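Local coordinates for nucleoprotein (Rift valley fever virus, PDB 3OV9) that encapsidates the viral genomic RNA, protecting it from nucleases and assembling into ring-shaped hexamers that build the nucleocapsid, at residues A54-P68 with T103-T115. Numbering follows the deposited sequence. Where two conformers were deposited one is given.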
loop_
_atom_site.group_PDB
_atom_site.type_symbol
_atom_site.label_atom_id
_atom_site.label_comp_id
_atom_site.label_asym_id
_atom_site.label_seq_id
_atom_site.Cartn_x
_atom_site.Cartn_y
_atom_site.Cartn_z
ATOM N N ALA A 54 13.241 -13.988 -41.234
ATOM C CA ALA A 54 12.880 -14.844 -40.101
ATOM C C ALA A 54 14.087 -15.168 -39.217
ATOM O O ALA A 54 13.982 -15.147 -37.990
ATOM C CB ALA A 54 12.210 -16.126 -40.585
ATOM N N LYS A 55 15.225 -15.455 -39.848
ATOM C CA LYS A 55 16.459 -15.733 -39.114
ATOM C C LYS A 55 16.891 -14.513 -38.303
ATOM O O LYS A 55 17.251 -14.639 -37.130
ATOM C CB LYS A 55 17.573 -16.184 -40.061
ATOM C CG LYS A 55 17.367 -17.575 -40.659
ATOM C CD LYS A 55 18.613 -18.074 -41.392
ATOM C CE LYS A 55 18.817 -17.376 -42.725
ATOM N NZ LYS A 55 20.191 -17.588 -43.260
ATOM N N LYS A 56 16.831 -13.335 -38.926
ATOM C CA LYS A 56 17.136 -12.070 -38.246
ATOM C C LYS A 56 16.229 -11.872 -37.041
ATOM O O LYS A 56 16.693 -11.511 -35.961
ATOM C CB LYS A 56 16.964 -10.876 -39.188
ATOM C CG LYS A 56 18.012 -10.753 -40.267
ATOM C CD LYS A 56 17.941 -9.387 -40.926
ATOM C CE LYS A 56 18.737 -9.350 -42.214
ATOM N NZ LYS A 56 18.613 -8.028 -42.889
ATOM N N MET A 57 14.933 -12.117 -37.238
ATOM C CA MET A 57 13.944 -11.943 -36.181
ATOM C C MET A 57 14.144 -12.919 -35.020
ATOM O O MET A 57 13.872 -12.579 -33.868
ATOM C CB MET A 57 12.518 -12.024 -36.746
ATOM C CG MET A 57 12.103 -10.762 -37.503
ATOM S SD MET A 57 10.391 -10.740 -38.087
ATOM C CE MET A 57 10.534 -11.718 -39.577
ATOM N N ILE A 58 14.631 -14.122 -35.323
ATOM C CA ILE A 58 14.942 -15.107 -34.286
ATOM C C ILE A 58 16.158 -14.664 -33.459
ATOM O O ILE A 58 16.127 -14.721 -32.227
ATOM C CB ILE A 58 15.118 -16.537 -34.871
ATOM C CG1 ILE A 58 13.771 -17.050 -35.402
ATOM C CG2 ILE A 58 15.672 -17.503 -33.813
ATOM C CD1 ILE A 58 13.861 -18.280 -36.292
ATOM N N VAL A 59 17.207 -14.202 -34.137
ATOM C CA VAL A 59 18.385 -13.645 -33.450
ATOM C C VAL A 59 17.969 -12.466 -32.568
ATOM O O VAL A 59 18.399 -12.354 -31.414
ATOM C CB VAL A 59 19.497 -13.235 -34.454
ATOM C CG1 VAL A 59 20.649 -12.506 -33.748
ATOM C CG2 VAL A 59 20.024 -14.455 -35.186
ATOM N N LEU A 60 17.105 -11.614 -33.117
ATOM C CA LEU A 60 16.530 -10.483 -32.400
ATOM C C LEU A 60 15.758 -10.922 -31.152
ATOM O O LEU A 60 15.954 -10.372 -30.067
ATOM C CB LEU A 60 15.624 -9.697 -33.354
ATOM C CG LEU A 60 15.367 -8.204 -33.179
ATOM C CD1 LEU A 60 16.656 -7.415 -32.987
ATOM C CD2 LEU A 60 14.593 -7.680 -34.381
ATOM N N ALA A 61 14.890 -11.922 -31.309
ATOM C CA ALA A 61 14.104 -12.461 -30.200
ATOM C C ALA A 61 14.977 -13.016 -29.078
ATOM O O ALA A 61 14.703 -12.796 -27.899
ATOM C CB ALA A 61 13.149 -13.542 -30.705
ATOM N N LEU A 62 16.033 -13.728 -29.458
ATOM C CA LEU A 62 16.861 -14.454 -28.502
ATOM C C LEU A 62 17.860 -13.569 -27.764
ATOM O O LEU A 62 18.258 -13.885 -26.643
ATOM C CB LEU A 62 17.576 -15.622 -29.201
ATOM C CG LEU A 62 16.830 -16.963 -29.330
ATOM C CD1 LEU A 62 15.368 -16.812 -29.754
ATOM C CD2 LEU A 62 17.565 -17.896 -30.288
ATOM N N THR A 63 18.250 -12.459 -28.383
ATOM C CA THR A 63 19.281 -11.596 -27.803
ATOM C C THR A 63 18.753 -10.262 -27.264
ATOM O O THR A 63 19.393 -9.650 -26.404
ATOM C CB THR A 63 20.467 -11.359 -28.777
ATOM O OG1 THR A 63 20.034 -10.592 -29.905
ATOM C CG2 THR A 63 21.065 -12.692 -29.253
ATOM N N ARG A 64 17.594 -9.819 -27.752
ATOM C CA ARG A 64 17.008 -8.549 -27.296
ATOM C C ARG A 64 15.620 -8.687 -26.672
ATOM O O ARG A 64 15.217 -7.855 -25.860
ATOM C CB ARG A 64 16.975 -7.514 -28.429
ATOM C CG ARG A 64 18.342 -7.064 -28.950
ATOM C CD ARG A 64 19.260 -6.490 -27.857
ATOM N NE ARG A 64 18.668 -5.374 -27.111
ATOM C CZ ARG A 64 18.778 -4.086 -27.443
ATOM N NH1 ARG A 64 19.447 -3.718 -28.528
ATOM N NH2 ARG A 64 18.208 -3.157 -26.686
ATOM N N GLY A 65 14.886 -9.729 -27.053
ATOM C CA GLY A 65 13.573 -9.982 -26.470
ATOM C C GLY A 65 12.408 -9.805 -27.427
ATOM O O GLY A 65 12.564 -9.908 -28.647
ATOM N N ASN A 66 11.238 -9.522 -26.861
ATOM C CA ASN A 66 9.983 -9.536 -27.608
ATOM C C ASN A 66 9.317 -8.161 -27.725
ATOM O O ASN A 66 8.132 -8.063 -28.059
ATOM C CB ASN A 66 9.018 -10.547 -26.968
ATOM C CG ASN A 66 7.909 -10.992 -27.914
ATOM O OD1 ASN A 66 8.117 -11.128 -29.119
ATOM N ND2 ASN A 66 6.723 -11.232 -27.361
ATOM N N LYS A 67 10.082 -7.101 -27.464
ATOM C CA LYS A 67 9.560 -5.735 -27.541
ATOM C C LYS A 67 10.340 -4.883 -28.552
ATOM O O LYS A 67 11.263 -4.158 -28.171
ATOM C CB LYS A 67 9.551 -5.073 -26.156
ATOM C CG LYS A 67 8.645 -5.753 -25.144
ATOM C CD LYS A 67 8.573 -4.955 -23.853
ATOM C CE LYS A 67 7.539 -5.524 -22.892
ATOM N NZ LYS A 67 8.016 -6.758 -22.207
ATOM N N PRO A 68 9.964 -4.963 -29.845
ATOM C CA PRO A 68 10.709 -4.303 -30.924
ATOM C C PRO A 68 10.835 -2.781 -30.786
ATOM O O PRO A 68 11.875 -2.224 -31.138
ATOM C CB PRO A 68 9.903 -4.663 -32.175
ATOM C CG PRO A 68 9.200 -5.918 -31.818
ATOM C CD PRO A 68 8.839 -5.754 -30.379
ATOM N N THR A 103 4.711 -11.732 -33.770
ATOM C CA THR A 103 5.657 -11.211 -32.781
ATOM C C THR A 103 6.976 -11.942 -32.998
ATOM O O THR A 103 7.007 -12.999 -33.635
ATOM C CB THR A 103 5.204 -11.455 -31.320
ATOM O OG1 THR A 103 5.239 -12.859 -31.024
ATOM C CG2 THR A 103 3.808 -10.909 -31.068
ATOM N N LEU A 104 8.058 -11.385 -32.461
ATOM C CA LEU A 104 9.377 -12.012 -32.559
ATOM C C LEU A 104 9.421 -13.402 -31.911
ATOM O O LEU A 104 9.975 -14.337 -32.489
ATOM C CB LEU A 104 10.460 -11.098 -31.966
ATOM C CG LEU A 104 10.664 -9.732 -32.631
ATOM C CD1 LEU A 104 11.596 -8.872 -31.792
ATOM C CD2 LEU A 104 11.199 -9.865 -34.048
ATOM N N SER A 105 8.817 -13.535 -30.729
ATOM C CA SER A 105 8.787 -14.811 -30.007
ATOM C C SER A 105 8.038 -15.889 -30.790
ATOM O O SER A 105 8.419 -17.059 -30.763
ATOM C CB SER A 105 8.158 -14.646 -28.619
ATOM O OG SER A 105 8.993 -13.888 -27.761
ATOM N N ARG A 106 6.975 -15.487 -31.483
ATOM C CA ARG A 106 6.180 -16.418 -32.290
ATOM C C ARG A 106 6.954 -16.946 -33.499
ATOM O O ARG A 106 6.804 -18.108 -33.877
ATOM C CB ARG A 106 4.863 -15.773 -32.720
ATOM C CG ARG A 106 3.857 -15.685 -31.584
ATOM C CD ARG A 106 2.596 -14.941 -31.978
ATOM N NE ARG A 106 1.688 -14.816 -30.838
ATOM C CZ ARG A 106 0.475 -14.274 -30.892
ATOM N NH1 ARG A 106 -0.001 -13.789 -32.035
ATOM N NH2 ARG A 106 -0.265 -14.215 -29.794
ATOM N N VAL A 107 7.782 -16.093 -34.099
ATOM C CA VAL A 107 8.651 -16.525 -35.194
ATOM C C VAL A 107 9.624 -17.610 -34.707
ATOM O O VAL A 107 9.756 -18.662 -35.340
ATOM C CB VAL A 107 9.406 -15.335 -35.845
ATOM C CG1 VAL A 107 10.391 -15.831 -36.907
ATOM C CG2 VAL A 107 8.410 -14.352 -36.466
ATOM N N ALA A 108 10.276 -17.358 -33.574
ATOM C CA ALA A 108 11.193 -18.326 -32.969
ATOM C C ALA A 108 10.500 -19.646 -32.629
ATOM O O ALA A 108 11.067 -20.723 -32.831
ATOM C CB ALA A 108 11.854 -17.732 -31.723
ATOM N N ALA A 109 9.269 -19.555 -32.128
ATOM C CA ALA A 109 8.515 -20.735 -31.710
ATOM C C ALA A 109 8.028 -21.570 -32.891
ATOM O O ALA A 109 8.096 -22.806 -32.858
ATOM C CB ALA A 109 7.347 -20.327 -30.830
ATOM N N ALA A 110 7.542 -20.897 -33.928
ATOM C CA ALA A 110 7.030 -21.583 -35.110
ATOM C C ALA A 110 8.152 -22.250 -35.889
ATOM O O ALA A 110 7.909 -23.223 -36.595
ATOM C CB ALA A 110 6.270 -20.626 -35.997
ATOM N N LEU A 111 9.369 -21.718 -35.753
ATOM C CA LEU A 111 10.548 -22.232 -36.454
ATOM C C LEU A 111 11.606 -22.799 -35.484
ATOM O O LEU A 111 12.819 -22.630 -35.678
ATOM C CB LEU A 111 11.120 -21.146 -37.380
ATOM C CG LEU A 111 10.163 -20.599 -38.453
ATOM C CD1 LEU A 111 10.638 -19.261 -39.006
ATOM C CD2 LEU A 111 9.946 -21.602 -39.583
ATOM N N ALA A 112 11.125 -23.504 -34.459
ATOM C CA ALA A 112 11.951 -24.004 -33.351
ATOM C C ALA A 112 13.108 -24.918 -33.758
ATOM O O ALA A 112 14.146 -24.953 -33.093
ATOM C CB ALA A 112 11.079 -24.684 -32.304
ATOM N N GLY A 113 12.928 -25.658 -34.847
ATOM C CA GLY A 113 13.982 -26.523 -35.367
ATOM C C GLY A 113 15.261 -25.765 -35.662
ATOM O O GLY A 113 16.355 -26.265 -35.395
ATOM N N TRP A 114 15.119 -24.554 -36.197
ATOM C CA TRP A 114 16.274 -23.697 -36.464
ATOM C C TRP A 114 16.684 -22.917 -35.212
ATOM O O TRP A 114 17.870 -22.816 -34.909
ATOM C CB TRP A 114 16.000 -22.749 -37.636
ATOM C CG TRP A 114 17.237 -22.049 -38.156
ATOM C CD1 TRP A 114 18.090 -22.501 -39.126
ATOM C CD2 TRP A 114 17.749 -20.775 -37.735
ATOM N NE1 TRP A 114 19.101 -21.586 -39.334
ATOM C CE2 TRP A 114 18.915 -20.520 -38.493
ATOM C CE3 TRP A 114 17.333 -19.823 -36.794
ATOM C CZ2 TRP A 114 19.674 -19.353 -38.333
ATOM C CZ3 TRP A 114 18.088 -18.663 -36.635
ATOM C CH2 TRP A 114 19.243 -18.440 -37.408
ATOM N N THR A 115 15.697 -22.391 -34.487
ATOM C CA THR A 115 15.931 -21.641 -33.248
ATOM C C THR A 115 16.821 -22.404 -32.269
ATOM O O THR A 115 17.783 -21.847 -31.730
ATOM C CB THR A 115 14.595 -21.276 -32.550
ATOM O OG1 THR A 115 13.758 -20.562 -33.464
ATOM C CG2 THR A 115 14.829 -20.419 -31.299
HETATM O O HOH W 1 7.709 -8.915 -31.027
HETATM O O HOH W 2 4.537 -13.456 -28.524
#
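Lys55 lays its aliphatic chain over one face of the Trp114 indole, a CH-pi contact in which CG stands 3.9 Å from the centroid of the six-membered ring and 16° off its normal. Ile58 CG2 meets the same ring at its edge, in plane, while Phe11 of a neighbouring subunit packs against it edge-to-face. This aromatic end of a knobs-into-holes helix packing therefore joins the oligomer interface, consistent with the established role of residues 1-71 in oligomerization. Within the all-helical orthogonal bundle, helix 54-63 packs against helix 104-110, their axes approaching to 8.3 Å at a crossing angle of -112°, and against the start of helix 112-122, which supplies Trp114 and Thr115.

Two reciprocal knobs define the packing. Ile58 enters among Val107, Ala108, Trp114 and Thr115; with CG1 anti to the carbonyl carbon, Ile58 CG1 lies 3.9 Å from Val107 CG1. Leu104 fills the hole lined by Met57, Leu60, Ala61 and Pro68, its CD2 touching Met57 CG at 3.7 Å and its CD1 meeting Pro68 CG end-on at 3.8 Å.

Beyond this apolar core, the Asn66 amide closes onto the start of helix 104-110, beside Ser105, which probably contacts RNA. Water 1 accepts from Leu104 N and lies within donating distance of Asn66 OD1 (3.0 Å), so that it probably bridges the segments. Ser105 N donates directly to Asn66 OD1 (3.0 Å, N-H...O 158°), approaching from above the amide plane.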